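Local atomic coordinates of virulence protein vsdE (Salmonella enterica, PDB entry 5LQ6), a protein that is a secreted virulence effector of Salmonella that acts as a cysteine hydrolase and suppresses host immune responses. Residues Y124-I129 and E133-N138; I160-H165 and H202-G207; V181-S186 and P194-I199. The protein carries 4 engineered substitutions. All coordinates share one frame; numbering follows the deposited sequence.

Contact 1: residues Y124-I129 and E133-N138; sequences YSLNSI and EKEILN. Engineered in segment 124-129: Ser125 (natural residue Cys).
The contact is the start of helix 129-143: its first turn is closed by the i to i+4 bond from Glu133 N to Ile129 O, 2.9 Å long, and the loop leading in lies beside it. Ser128 stands at the N-cap just ahead of this turn; its side chain caps a backbone N within the turn, and its OG also bonds to Glu131 OE1, so the serine grips the helix start twice.

Before the cap, the loop's one side-chain contact with the helix comes from Leu126. With CG anti to the carbonyl carbon (chi1 -64°), the leucine carries its CD1 methyl to the base of Glu135, where Leu126 CD1 lies 4.2 Å from Glu135 CB. The two side chains cross at about a right angle, a light apolar touch made by the aliphatic root of the glutamate and not by its carboxylate. Glu135 bends at chi2 (65°), and its OE2 is engaged in a salt bridge with Arg139 one turn further along the helix.

Leu126 also pairs through its backbone with Phe209 and packs on Val211, which lays the loop beside edge strand 209-212. Ile129 is buried against Leu196 and Ile199 of helix 196-200 and against Phe183 and Phe167 of the sheet, while Ile136 reaches Ala169 and Val171 and Leu137 packs on Val181.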
loop_
_atom_site.group_PDB
_atom_site.type_symbol
_atom_site.label_atom_id
_atom_site.label_comp_id
_atom_site.label_asym_id
_atom_site.label_seq_id
_atom_site.Cartn_x
_atom_site.Cartn_y
_atom_site.Cartn_z
ATOM N N TYR A 124 12.190 8.867 -5.659
ATOM C CA TYR A 124 11.980 10.066 -6.456
ATOM C C TYR A 124 10.672 9.896 -7.250
ATOM O O TYR A 124 10.170 8.777 -7.390
ATOM C CB TYR A 124 13.123 10.255 -7.446
ATOM C CG TYR A 124 14.467 10.509 -6.848
ATOM C CD1 TYR A 124 14.651 11.541 -5.917
ATOM C CD2 TYR A 124 15.577 9.774 -7.263
ATOM C CE1 TYR A 124 15.913 11.817 -5.393
ATOM C CE2 TYR A 124 16.840 10.026 -6.741
ATOM C CZ TYR A 124 17.004 11.056 -5.812
ATOM O OH TYR A 124 18.272 11.297 -5.308
ATOM N N SER A 125 10.137 10.993 -7.765
ATOM C CA SER A 125 8.933 10.964 -8.559
ATOM C C SER A 125 9.186 10.171 -9.850
ATOM O O SER A 125 10.245 10.315 -10.491
ATOM C CB SER A 125 8.479 12.391 -8.864
ATOM O OG SER A 125 7.314 12.393 -9.651
ATOM N N LEU A 126 8.248 9.308 -10.201
ATOM C CA LEU A 126 8.266 8.538 -11.420
ATOM C C LEU A 126 7.115 9.006 -12.320
ATOM O O LEU A 126 6.052 9.457 -11.846
ATOM C CB LEU A 126 8.091 7.054 -11.112
ATOM C CG LEU A 126 9.244 6.496 -10.288
ATOM C CD1 LEU A 126 8.929 5.139 -9.680
ATOM C CD2 LEU A 126 10.529 6.344 -11.090
ATOM N N ASN A 127 7.268 8.926 -13.649
ATOM C CA ASN A 127 6.340 9.575 -14.513
ATOM C C ASN A 127 5.259 8.703 -15.115
ATOM O O ASN A 127 4.399 9.190 -15.861
ATOM C CB ASN A 127 7.102 10.183 -15.691
ATOM C CG ASN A 127 7.996 11.305 -15.280
ATOM O OD1 ASN A 127 7.606 12.118 -14.455
ATOM N ND2 ASN A 127 9.180 11.383 -15.869
ATOM N N SER A 128 5.238 7.395 -14.820
ATOM C CA SER A 128 4.260 6.508 -15.385
ATOM C C SER A 128 4.203 5.234 -14.564
ATOM O O SER A 128 5.154 4.861 -13.875
ATOM C CB SER A 128 4.575 6.170 -16.875
ATOM O OG SER A 128 5.718 5.385 -16.921
ATOM N N ILE A 129 3.072 4.549 -14.645
ATOM C CA ILE A 129 2.941 3.243 -13.992
ATOM C C ILE A 129 3.885 2.229 -14.604
ATOM O O ILE A 129 4.403 1.363 -13.945
ATOM C CB ILE A 129 1.436 2.862 -13.947
ATOM C CG1 ILE A 129 1.186 1.741 -12.911
ATOM C CG2 ILE A 129 0.978 2.460 -15.293
ATOM C CD1 ILE A 129 1.354 2.200 -11.511
ATOM N N GLU A 133 6.613 0.014 -12.544
ATOM C CA GLU A 133 6.871 -1.431 -12.679
ATOM C C GLU A 133 8.357 -1.721 -12.881
ATOM O O GLU A 133 8.916 -2.594 -12.260
ATOM C CB GLU A 133 6.037 -2.004 -13.838
ATOM C CG GLU A 133 6.240 -3.476 -14.080
ATOM C CD GLU A 133 5.618 -3.965 -15.378
ATOM O OE1 GLU A 133 5.833 -3.326 -16.428
ATOM O OE2 GLU A 133 4.890 -4.972 -15.339
ATOM N N LYS A 134 8.988 -0.971 -13.764
ATOM C CA LYS A 134 10.408 -1.189 -14.060
ATOM C C LYS A 134 11.263 -0.948 -12.835
ATOM O O LYS A 134 12.193 -1.731 -12.522
ATOM C CB LYS A 134 10.838 -0.213 -15.185
ATOM C CG LYS A 134 12.312 -0.326 -15.535
ATOM C CD LYS A 134 12.698 0.686 -16.595
ATOM C CE LYS A 134 14.179 1.047 -16.488
ATOM N NZ LYS A 134 14.684 1.782 -17.690
ATOM N N GLU A 135 10.976 0.097 -12.067
ATOM C CA GLU A 135 11.755 0.418 -10.886
ATOM C C GLU A 135 11.632 -0.685 -9.841
ATOM O O GLU A 135 12.592 -1.049 -9.188
ATOM C CB GLU A 135 11.309 1.751 -10.288
ATOM C CG GLU A 135 11.893 2.157 -8.950
ATOM C CD GLU A 135 13.394 2.408 -9.001
ATOM O OE1 GLU A 135 13.950 2.587 -10.121
ATOM O OE2 GLU A 135 14.018 2.436 -7.900
ATOM N N ILE A 136 10.403 -1.197 -9.677
ATOM C CA ILE A 136 10.168 -2.251 -8.721
ATOM C C ILE A 136 10.908 -3.510 -9.168
ATOM O O ILE A 136 11.538 -4.181 -8.310
ATOM C CB ILE A 136 8.663 -2.511 -8.561
ATOM C CG1 ILE A 136 8.095 -1.375 -7.718
ATOM C CG2 ILE A 136 8.442 -3.867 -7.895
ATOM C CD1 ILE A 136 6.588 -1.356 -7.666
ATOM N N LEU A 137 10.812 -3.853 -10.458
ATOM C CA LEU A 137 11.579 -5.040 -10.932
ATOM C C LEU A 137 13.052 -4.876 -10.741
ATOM O O LEU A 137 13.758 -5.846 -10.435
ATOM C CB LEU A 137 11.219 -5.389 -12.341
ATOM C CG LEU A 137 9.817 -5.941 -12.551
ATOM C CD1 LEU A 137 9.452 -5.946 -14.041
ATOM C CD2 LEU A 137 9.627 -7.297 -11.857
ATOM N N ASN A 138 13.545 -3.666 -10.894
ATOM C CA ASN A 138 14.977 -3.426 -10.649
ATOM C C ASN A 138 15.355 -3.577 -9.191
ATOM O O ASN A 138 16.399 -4.203 -8.853
ATOM C CB ASN A 138 15.389 -2.074 -11.182
ATOM C CG ASN A 138 16.909 -1.873 -11.164
ATOM O OD1 ASN A 138 17.652 -2.638 -11.773
ATOM N ND2 ASN A 138 17.358 -0.898 -10.422
#

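Contact 2: residues I160-H165 and H202-G207; sequences IGESRH and HFSSSG. Engineered in segment 160-165: Ser163 (natural residue Cys).
Glu162, at the corner where the chain turns into strand 163-172, reaches across to an ST turn in the loop between helix 196-200 and strand 209-212. The link is polar and lies at the surface. Ser206 OG donates to Glu162 OE2 at 2.8 Å, meeting the oxygen from above the carboxylate plane, 56° out of it. Glu162 OE1 is turned so that its angle to the same hydroxyl is poor, and one carboxylate oxygen therefore carries the bond. The glutamate spans the gap because its chain is extended beyond CG (chi2 -179°), with CG itself beside the backbone N.

Van der Waals contact adds little: the two segments bury 94 Å² in all, and the nearest pair of CA atoms, those of Glu162 and Phe203, is 8.1 Å apart. Both Glu162 and Ser206 also touch Asn154 of strand 147-157, a strand of the central sheet.

Ring packing and the probable active site involve His165 and Phe203. His165 stacks on Tyr155, touches Cys76 and bonds through NE2 to Asp185, consistent with a Cys-His-Asp triad of a papain-like hydrolase; Phe203 meets Phe209 edge-to-face.

Within the loop, the turn is closed by Ser204, whose OG, placed between the backbone N and the carbonyl carbon (chi1 84°), accepts from Ser206 N at 3.0 Å. Toward the glutamate, Ser204 OG lies 3.6 Å from Glu162 OE2, near it but not hydrogen-bonded.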
loop_
_atom_site.group_PDB
_atom_site.type_symbol
_atom_site.label_atom_id
_atom_site.label_comp_id
_atom_site.label_asym_id
_atom_site.label_seq_id
_atom_site.Cartn_x
_atom_site.Cartn_y
_atom_site.Cartn_z
ATOM N N ILE A 160 -15.256 11.844 -8.779
ATOM C CA ILE A 160 -14.345 12.921 -8.404
ATOM C C ILE A 160 -13.225 13.199 -9.397
ATOM O O ILE A 160 -12.703 14.289 -9.471
ATOM C CB ILE A 160 -13.805 12.722 -7.015
ATOM C CG1 ILE A 160 -12.833 11.544 -6.939
ATOM C CG2 ILE A 160 -14.914 12.569 -5.970
ATOM C CD1 ILE A 160 -12.057 11.537 -5.595
ATOM N N GLY A 161 -12.840 12.201 -10.188
ATOM C CA GLY A 161 -11.824 12.415 -11.139
ATOM C C GLY A 161 -10.421 12.339 -10.524
ATOM O O GLY A 161 -10.207 11.624 -9.544
ATOM N N GLU A 162 -9.510 13.047 -11.135
ATOM C CA GLU A 162 -8.060 13.021 -10.773
ATOM C C GLU A 162 -7.895 13.334 -9.311
ATOM O O GLU A 162 -8.351 14.382 -8.808
ATOM C CB GLU A 162 -7.252 13.974 -11.648
ATOM C CG GLU A 162 -7.076 13.453 -13.053
ATOM C CD GLU A 162 -6.245 14.361 -13.958
ATOM O OE1 GLU A 162 -5.731 15.381 -13.473
ATOM O OE2 GLU A 162 -6.114 14.017 -15.153
ATOM N N SER A 163 -7.194 12.462 -8.592
ATOM C CA SER A 163 -7.055 12.594 -7.188
ATOM C C SER A 163 -5.856 11.743 -6.695
ATOM O O SER A 163 -5.400 10.853 -7.388
ATOM C CB SER A 163 -8.320 12.155 -6.444
ATOM O OG SER A 163 -8.843 10.987 -7.031
ATOM N N ARG A 164 -5.414 12.013 -5.486
ATOM C CA ARG A 164 -4.348 11.241 -4.868
ATOM C C ARG A 164 -4.905 9.874 -4.539
ATOM O O ARG A 164 -6.005 9.753 -3.990
ATOM C CB ARG A 164 -3.905 11.906 -3.576
ATOM C CG ARG A 164 -3.122 10.972 -2.639
ATOM C CD ARG A 164 -1.644 11.046 -2.744
ATOM N NE ARG A 164 -1.019 10.030 -1.875
ATOM C CZ ARG A 164 -0.923 10.089 -0.543
ATOM N NH1 ARG A 164 -1.494 11.069 0.165
ATOM N NH2 ARG A 164 -0.239 9.164 0.098
ATOM N N HIS A 165 -4.134 8.841 -4.836
ATOM C CA HIS A 165 -4.563 7.490 -4.544
ATOM C C HIS A 165 -3.360 6.650 -4.199
ATOM O O HIS A 165 -2.386 6.642 -4.956
ATOM C CB HIS A 165 -5.266 6.917 -5.738
ATOM C CG HIS A 165 -5.873 5.575 -5.519
ATOM N ND1 HIS A 165 -6.724 5.287 -4.484
ATOM C CD2 HIS A 165 -5.776 4.430 -6.243
ATOM C CE1 HIS A 165 -7.145 4.034 -4.595
ATOM N NE2 HIS A 165 -6.576 3.498 -5.639
ATOM N N HIS A 202 -6.717 4.214 -15.415
ATOM C CA HIS A 202 -7.038 5.190 -14.389
ATOM C C HIS A 202 -6.068 6.369 -14.384
ATOM O O HIS A 202 -6.185 7.225 -13.495
ATOM C CB HIS A 202 -7.071 4.551 -13.017
ATOM C CG HIS A 202 -7.978 3.390 -12.936
ATOM N ND1 HIS A 202 -9.314 3.493 -13.250
ATOM C CD2 HIS A 202 -7.765 2.108 -12.555
ATOM C CE1 HIS A 202 -9.875 2.306 -13.113
ATOM N NE2 HIS A 202 -8.961 1.466 -12.674
ATOM N N PHE A 203 -5.177 6.442 -15.366
ATOM C CA PHE A 203 -4.265 7.605 -15.481
ATOM C C PHE A 203 -4.284 8.218 -16.871
ATOM O O PHE A 203 -4.382 7.517 -17.861
ATOM C CB PHE A 203 -2.853 7.177 -15.100
ATOM C CG PHE A 203 -2.763 6.619 -13.727
ATOM C CD1 PHE A 203 -2.739 7.471 -12.620
ATOM C CD2 PHE A 203 -2.714 5.264 -13.541
ATOM C CE1 PHE A 203 -2.647 6.954 -11.368
ATOM C CE2 PHE A 203 -2.650 4.733 -12.245
ATOM C CZ PHE A 203 -2.660 5.588 -11.181
ATOM N N SER A 204 -4.213 9.558 -16.927
ATOM C CA SER A 204 -3.723 10.273 -18.137
ATOM C C SER A 204 -2.238 10.612 -17.944
ATOM O O SER A 204 -1.597 10.190 -16.954
ATOM C CB SER A 204 -4.497 11.568 -18.367
ATOM O OG SER A 204 -3.933 12.610 -17.580
ATOM N N SER A 205 -1.683 11.392 -18.871
ATOM C CA SER A 205 -0.271 11.795 -18.793
ATOM C C SER A 205 -0.015 12.721 -17.601
ATOM O O SER A 205 1.094 12.825 -17.113
ATOM C CB SER A 205 0.178 12.478 -20.110
ATOM O OG SER A 205 -0.228 11.723 -21.248
ATOM N N SER A 206 -1.039 13.423 -17.154
ATOM C CA SER A 206 -0.934 14.181 -15.918
ATOM C C SER A 206 -0.548 13.192 -14.841
ATOM O O SER A 206 -1.221 12.180 -14.681
ATOM C CB SER A 206 -2.275 14.851 -15.571
ATOM O OG SER A 206 -3.268 13.899 -15.204
ATOM N N GLY A 207 0.551 13.440 -14.146
ATOM C CA GLY A 207 0.799 12.761 -12.893
ATOM C C GLY A 207 2.143 12.147 -12.576
ATOM O O GLY A 207 2.804 11.514 -13.426
#

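Contact 3: residues V181-S186 and P194-I199; sequences VQFIDS and PSLQEI
Strand 180-184 and the start of helix 196-200 meet in a buried contact, with Phe183 facing Pro194, Leu196 and Ile199 just before the probable triad residue Asp185. Apolar packing centres on Phe183. Its CE2 lies 3.9 Å from Leu196 CD1, the two side chains running alongside each other and pointing the same way, and its CB is 4.2 Å from Ile199 CD1. Placing CG anti to the carbonyl carbon (chi1 -67°) sets the ring with Val181 CG1 over the centre of one face. Pro194 joins the patch through CG, 4.3 Å from Phe183 CB, and its CD lies 3.5 Å from Phe183 O.

Polar contacts run through a bridging water and an amide. Water 1 accepts from Phe183 N at 2.9 Å and donates to Pro194 O at 2.7 Å. Gln182 NE2 bonds to Phe183 O almost straight (175°), with the acceptor in the amide plane, while its OE1 is bonded to Arg55. Ser195 and Glu198 make a capping box that starts the helix.

In the sheet the strand pairs with 163-172. Ile184 on one face packs on helices 55-65 and 76-89; Val181 on the other packs on helix 129-143, as does Leu196.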
loop_
_atom_site.group_PDB
_atom_site.type_symbol
_atom_site.label_atom_id
_atom_site.label_comp_id
_atom_site.label_asym_id
_atom_site.label_seq_id
_atom_site.Cartn_x
_atom_site.Cartn_y
_atom_site.Cartn_z
ATOM N N VAL A 181 5.424 -8.016 -11.522
ATOM C CA VAL A 181 4.758 -7.118 -10.568
ATOM C C VAL A 181 3.244 -7.321 -10.623
ATOM O O VAL A 181 2.647 -7.236 -11.680
ATOM C CB VAL A 181 5.061 -5.651 -10.895
ATOM C CG1 VAL A 181 4.370 -4.697 -9.936
ATOM C CG2 VAL A 181 6.546 -5.426 -10.847
ATOM N N GLN A 182 2.673 -7.645 -9.458
ATOM C CA GLN A 182 1.248 -7.629 -9.291
ATOM C C GLN A 182 0.825 -6.356 -8.568
ATOM O O GLN A 182 1.105 -6.202 -7.381
ATOM C CB GLN A 182 0.769 -8.850 -8.549
ATOM C CG GLN A 182 -0.729 -8.931 -8.352
ATOM C CD GLN A 182 -1.458 -9.082 -9.654
ATOM O OE1 GLN A 182 -1.261 -10.111 -10.360
ATOM N NE2 GLN A 182 -2.194 -8.059 -10.076
ATOM N N PHE A 183 0.147 -5.478 -9.281
ATOM C CA PHE A 183 -0.532 -4.344 -8.613
ATOM C C PHE A 183 -1.711 -4.845 -7.862
ATOM O O PHE A 183 -2.434 -5.753 -8.318
ATOM C CB PHE A 183 -0.842 -3.258 -9.620
ATOM C CG PHE A 183 0.392 -2.587 -10.170
ATOM C CD1 PHE A 183 1.120 -1.739 -9.394
ATOM C CD2 PHE A 183 0.840 -2.815 -11.474
ATOM C CE1 PHE A 183 2.266 -1.082 -9.865
ATOM C CE2 PHE A 183 1.975 -2.171 -11.932
ATOM C CZ PHE A 183 2.680 -1.313 -11.136
ATOM N N ILE A 184 -1.934 -4.242 -6.694
ATOM C CA ILE A 184 -3.025 -4.616 -5.790
ATOM C C ILE A 184 -3.717 -3.323 -5.370
ATOM O O ILE A 184 -3.071 -2.421 -4.865
ATOM C CB ILE A 184 -2.566 -5.378 -4.554
ATOM C CG1 ILE A 184 -1.705 -6.562 -4.916
ATOM C CG2 ILE A 184 -3.749 -5.788 -3.726
ATOM C CD1 ILE A 184 -0.788 -6.974 -3.805
ATOM N N ASP A 185 -5.011 -3.219 -5.583
ATOM C CA ASP A 185 -5.767 -2.031 -5.139
ATOM C C ASP A 185 -6.893 -2.528 -4.281
ATOM O O ASP A 185 -8.002 -2.780 -4.800
ATOM C CB ASP A 185 -6.202 -1.144 -6.305
ATOM C CG ASP A 185 -6.727 0.181 -5.866
ATOM O OD1 ASP A 185 -7.070 0.320 -4.681
ATOM O OD2 ASP A 185 -6.754 1.109 -6.699
ATOM N N SER A 186 -6.672 -2.650 -2.967
ATOM C CA SER A 186 -7.672 -3.199 -2.061
ATOM C C SER A 186 -8.865 -2.272 -1.921
ATOM O O SER A 186 -9.962 -2.720 -1.521
ATOM C CB SER A 186 -7.086 -3.524 -0.719
ATOM O OG SER A 186 -6.620 -2.339 -0.047
ATOM N N PRO A 194 -5.614 -5.619 -10.421
ATOM C CA PRO A 194 -5.617 -5.162 -11.828
ATOM C C PRO A 194 -4.355 -5.568 -12.545
ATOM O O PRO A 194 -3.280 -5.613 -11.936
ATOM C CB PRO A 194 -5.757 -3.672 -11.699
ATOM C CG PRO A 194 -5.062 -3.385 -10.389
ATOM C CD PRO A 194 -5.452 -4.491 -9.487
ATOM N N SER A 195 -4.454 -5.782 -13.844
ATOM C CA SER A 195 -3.279 -5.888 -14.671
ATOM C C SER A 195 -2.705 -4.530 -14.907
ATOM O O SER A 195 -3.353 -3.530 -14.643
ATOM C CB SER A 195 -3.606 -6.511 -16.020
ATOM O OG SER A 195 -4.458 -5.636 -16.765
ATOM N N LEU A 196 -1.470 -4.467 -15.426
ATOM C CA LEU A 196 -0.891 -3.184 -15.794
ATOM C C LEU A 196 -1.803 -2.430 -16.771
ATOM O O LEU A 196 -2.066 -1.238 -16.594
ATOM C CB LEU A 196 0.493 -3.415 -16.401
ATOM C CG LEU A 196 1.172 -2.105 -16.862
ATOM C CD1 LEU A 196 1.557 -1.244 -15.691
ATOM C CD2 LEU A 196 2.428 -2.450 -17.669
ATOM N N GLN A 197 -2.280 -3.111 -17.780
ATOM C CA GLN A 197 -3.172 -2.484 -18.781
ATOM C C GLN A 197 -4.388 -1.907 -18.100
ATOM O O GLN A 197 -4.844 -0.791 -18.404
ATOM C CB GLN A 197 -3.533 -3.520 -19.855
ATOM C CG GLN A 197 -4.583 -3.113 -20.884
ATOM C CD GLN A 197 -4.686 -4.139 -22.028
ATOM O OE1 GLN A 197 -5.657 -4.878 -22.148
ATOM N NE2 GLN A 197 -3.659 -4.186 -22.861
ATOM N N GLU A 198 -4.979 -2.642 -17.151
ATOM C CA GLU A 198 -6.204 -2.200 -16.513
ATOM C C GLU A 198 -5.923 -0.994 -15.648
ATOM O O GLU A 198 -6.688 -0.022 -15.677
ATOM C CB GLU A 198 -6.787 -3.346 -15.657
ATOM C CG GLU A 198 -7.510 -4.346 -16.516
ATOM C CD GLU A 198 -7.761 -5.659 -15.858
ATOM O OE1 GLU A 198 -7.306 -5.910 -14.719
ATOM O OE2 GLU A 198 -8.440 -6.492 -16.470
ATOM N N ILE A 199 -4.873 -1.015 -14.826
ATOM C CA ILE A 199 -4.640 0.103 -13.945
ATOM C C ILE A 199 -4.258 1.374 -14.713
ATOM O O ILE A 199 -4.590 2.480 -14.287
ATOM C CB ILE A 199 -3.651 -0.300 -12.831
ATOM C CG1 ILE A 199 -3.899 0.575 -11.589
ATOM C CG2 ILE A 199 -2.242 -0.312 -13.355
ATOM C CD1 ILE A 199 -3.081 0.170 -10.394
HETATM O O HOH W 1 -0.612 -5.972 -12.024
#

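In the fold
From the N terminus, contact 1 comes first: segments 124-129 and 133-138 close only the first turn of helix 129-143, before the others open. Contact 2 then joins 160-165 to 202-207 across 36 intervening residues, and contact 3 (181-186 with 194-199) is nested inside that long loop. Contacts 1 and 3 touch directly, Ile129 CD1 lying 3.8 Å from Phe183 CZ, so helix 129-143 is tied to strand 180-184 and helix 196-200. Contacts 2 and 3 meet where the start of strand 163-172 lies beside the end of strand 180-184, through His165 and Asp185, probable members of the catalytic triad. Contacts 1 and 2 come near without touching.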